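Local coordinates for molybdopterin biosynthesis protein (Mycobacterium abscessus, PDB 3TCR), which probably takes part in molybdenum cofactor biosynthesis as a molybdopterin-binding protein of the MoCF_biosynth family, at residues A[93-98]-A[164-169]. Numbering follows the deposited sequence.
Sequences NAVNTA and TLVVNI
Val95 of helix 88-100 and Val166 of strand 164-169 reach toward each other tip to tip, and their methyls make the main apolar touch between these segments. From Val95, CB stays back, 5.5 Å from Val166 CG2. CG1, anti to the backbone N (chi1 172°), is the methyl that reaches forward, to 4.2 Å from Val166 CG2, with Val166 CG1 at 4.3 Å, so this one methyl faces both branches of its partner. Val95 CG2 is more distant, 4.6 Å from Val166 CG1. One helical turn on, Ala98 and Thr164 face each other more loosely, with 5.1 Å between Ala98 CB and Thr164 CG2. The Thr164 hydroxyl is engaged by a hydrogen bond to Val103 O; Ala98 O lies 4.1 Å from Thr164 OG1, too long for a bond. Both Ala98 and Thr164 also rest on Val106 of strand 105-109, and Val95 touches Leu127; all four residues that meet across the contact are buried. Leu165 and Val167, the residues flanking Val166 in the strand, point to the opposite face of the sheet and meet helices 133-145 and 173-196. A central strand covered by helices on both faces is characteristic of an alpha/beta three-layer sandwich. Here helix 88-100 is the connecting helix of a beta-alpha-beta crossover between parallel strands 76-84 and 105-109, packed across the sheet of the probable molybdopterin-binding domain.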
ATOM      1  N   ASN A  93     -19.959 -15.649   2.899  1.00 19.24           N
ATOM      2  CA  ASN A  93     -21.069 -16.001   3.763  1.00 20.05           C
ATOM      3  C   ASN A  93     -20.660 -15.906   5.236  1.00 18.81           C
ATOM      4  O   ASN A  93     -21.427 -15.406   6.067  1.00 17.93           O
ATOM      5  CB  ASN A  93     -21.606 -17.417   3.491  1.00 22.24           C
ATOM      6  CG  ASN A  93     -22.473 -17.488   2.239  1.00 25.57           C
ATOM      7  OD1 ASN A  93     -23.046 -16.484   1.818  1.00 31.93           O
ATOM      8  ND2 ASN A  93     -22.583 -18.677   1.645  1.00 26.45           N
ATOM      9  N   ALA A  94     -19.482 -16.436   5.537  1.00 16.96           N
ATOM     10  CA  ALA A  94     -18.972 -16.453   6.903  1.00 16.75           C
ATOM     11  C   ALA A  94     -18.792 -15.007   7.407  1.00 16.25           C
ATOM     12  O   ALA A  94     -19.264 -14.656   8.485  1.00 15.91           O
ATOM     13  CB  ALA A  94     -17.644 -17.250   6.982  1.00 15.47           C
ATOM     14  N   VAL A  95     -18.115 -14.169   6.625  1.00 16.20           N
ATOM     15  CA  VAL A  95     -17.910 -12.779   7.056  1.00 15.65           C
ATOM     16  C   VAL A  95     -19.248 -12.009   7.163  1.00 16.26           C
ATOM     17  O   VAL A  95     -19.500 -11.306   8.150  1.00 16.72           O
ATOM     18  CB  VAL A  95     -16.942 -12.062   6.122  1.00 15.15           C
ATOM     19  CG1 VAL A  95     -16.886 -10.562   6.443  1.00 14.42           C
ATOM     20  CG2 VAL A  95     -15.554 -12.716   6.202  1.00 13.85           C
ATOM     21  N   ASN A  96     -20.098 -12.131   6.145  1.00 17.11           N
ATOM     22  CA  ASN A  96     -21.383 -11.404   6.113  1.00 17.91           C
ATOM     23  C   ASN A  96     -22.241 -11.840   7.298  1.00 17.92           C
ATOM     24  O   ASN A  96     -22.997 -11.036   7.833  1.00 17.86           O
ATOM     25  CB  ASN A  96     -22.164 -11.629   4.792  1.00 18.84           C
ATOM     26  CG  ASN A  96     -21.608 -10.822   3.632  1.00 19.16           C
ATOM     27  OD1 ASN A  96     -21.030  -9.787   3.844  1.00 19.64           O
ATOM     28  ND2 ASN A  96     -21.748 -11.325   2.408  1.00 18.94           N
ATOM     29  N   THR A  97     -22.103 -13.092   7.733  1.00 17.66           N
ATOM     30  CA  THR A  97     -22.858 -13.546   8.886  1.00 18.44           C
ATOM     31  C   THR A  97     -22.387 -12.835  10.169  1.00 17.48           C
ATOM     32  O   THR A  97     -23.207 -12.416  11.005  1.00 17.49           O
ATOM     33  CB  THR A  97     -22.850 -15.085   8.997  1.00 19.74           C
ATOM     34  OG1 THR A  97     -23.515 -15.613   7.846  1.00 20.92           O
ATOM     35  CG2 THR A  97     -23.662 -15.573  10.245  1.00 20.74           C
ATOM     36  N   ALA A  98     -21.085 -12.644  10.301  1.00 15.99           N
ATOM     37  CA  ALA A  98     -20.555 -11.906  11.432  1.00 15.79           C
ATOM     38  C   ALA A  98     -21.030 -10.444  11.356  1.00 15.47           C
ATOM     39  O   ALA A  98     -21.436  -9.881  12.352  1.00 14.73           O
ATOM     40  CB  ALA A  98     -19.053 -11.960  11.448  1.00 14.89           C
ATOM     41  N   THR A 164     -18.422  -3.871  11.527  1.00 16.42           N
ATOM     42  CA  THR A 164     -17.383  -4.854  11.766  1.00 15.99           C
ATOM     43  C   THR A 164     -16.022  -4.493  11.153  1.00 15.64           C
ATOM     44  O   THR A 164     -15.925  -4.127   9.967  1.00 15.94           O
ATOM     45  CB  THR A 164     -17.846  -6.223  11.213  1.00 16.09           C
ATOM     46  OG1 THR A 164     -19.145  -6.520  11.754  1.00 15.96           O
ATOM     47  CG2 THR A 164     -16.858  -7.349  11.575  1.00 15.48           C
ATOM     48  N   LEU A 165     -14.976  -4.570  11.966  1.00 14.55           N
ATOM     49  CA  LEU A 165     -13.609  -4.525  11.459  1.00 14.74           C
ATOM     50  C   LEU A 165     -13.218  -5.954  10.993  1.00 13.77           C
ATOM     51  O   LEU A 165     -13.360  -6.898  11.749  1.00 13.15           O
ATOM     52  CB  LEU A 165     -12.646  -4.005  12.538  1.00 14.91           C
ATOM     53  CG  LEU A 165     -11.148  -3.943  12.253  1.00 15.30           C
ATOM     54  CD1 LEU A 165     -10.843  -3.070  11.045  1.00 14.85           C
ATOM     55  CD2 LEU A 165     -10.385  -3.502  13.525  1.00 15.31           C
ATOM     56  N   VAL A 166     -12.781  -6.067   9.734  1.00 13.36           N
ATOM     57  CA  VAL A 166     -12.419  -7.319   9.086  1.00 13.49           C
ATOM     58  C   VAL A 166     -10.953  -7.243   8.658  1.00 13.61           C
ATOM     59  O   VAL A 166     -10.554  -6.298   7.966  1.00 13.14           O
ATOM     60  CB  VAL A 166     -13.309  -7.609   7.852  1.00 13.91           C
ATOM     61  CG1 VAL A 166     -13.008  -9.010   7.300  1.00 13.71           C
ATOM     62  CG2 VAL A 166     -14.802  -7.435   8.206  1.00 13.83           C
ATOM     63  N   VAL A 167     -10.162  -8.230   9.085  1.00 13.60           N
ATOM     64  CA  VAL A 167      -8.732  -8.290   8.798  1.00 14.04           C
ATOM     65  C   VAL A 167      -8.293  -9.711   8.386  1.00 14.78           C
ATOM     66  O   VAL A 167      -8.526 -10.695   9.120  1.00 15.35           O
ATOM     67  CB  VAL A 167      -7.911  -7.836  10.035  1.00 14.61           C
ATOM     68  CG1 VAL A 167      -6.408  -7.748   9.714  1.00 13.77           C
ATOM     69  CG2 VAL A 167      -8.465  -6.494  10.597  1.00 14.81           C
ATOM     70  N   ASN A 168      -7.689  -9.819   7.206  1.00 15.22           N
ATOM     71  CA  ASN A 168      -7.082 -11.070   6.743  1.00 15.81           C
ATOM     72  C   ASN A 168      -5.649 -11.256   7.264  1.00 16.33           C
ATOM     73  O   ASN A 168      -4.787 -10.360   7.074  1.00 16.33           O
ATOM     74  CB  ASN A 168      -6.933 -11.065   5.216  1.00 15.82           C
ATOM     75  CG  ASN A 168      -8.233 -10.874   4.452  1.00 16.04           C
ATOM     76  OD1 ASN A 168      -8.198 -10.276   3.350  1.00 16.27           O
ATOM     77  ND2 ASN A 168      -9.350 -11.437   4.946  1.00 14.84           N
ATOM     78  N   ILE A 169      -5.361 -12.400   7.872  1.00 17.24           N
ATOM     79  CA  ILE A 169      -3.955 -12.772   8.099  1.00 19.09           C
ATOM     80  C   ILE A 169      -3.604 -14.137   7.489  1.00 19.11           C
ATOM     81  O   ILE A 169      -4.492 -14.965   7.254  1.00 18.75           O
ATOM     82  CB  ILE A 169      -3.552 -12.657   9.580  1.00 20.66           C
ATOM     83  CG1 ILE A 169      -4.124 -13.740  10.431  1.00 21.75           C
ATOM     84  CG2 ILE A 169      -4.071 -11.349  10.209  1.00 19.29           C
ATOM     85  CD1 ILE A 169      -4.075 -13.288  11.907  1.00 24.39           C
TER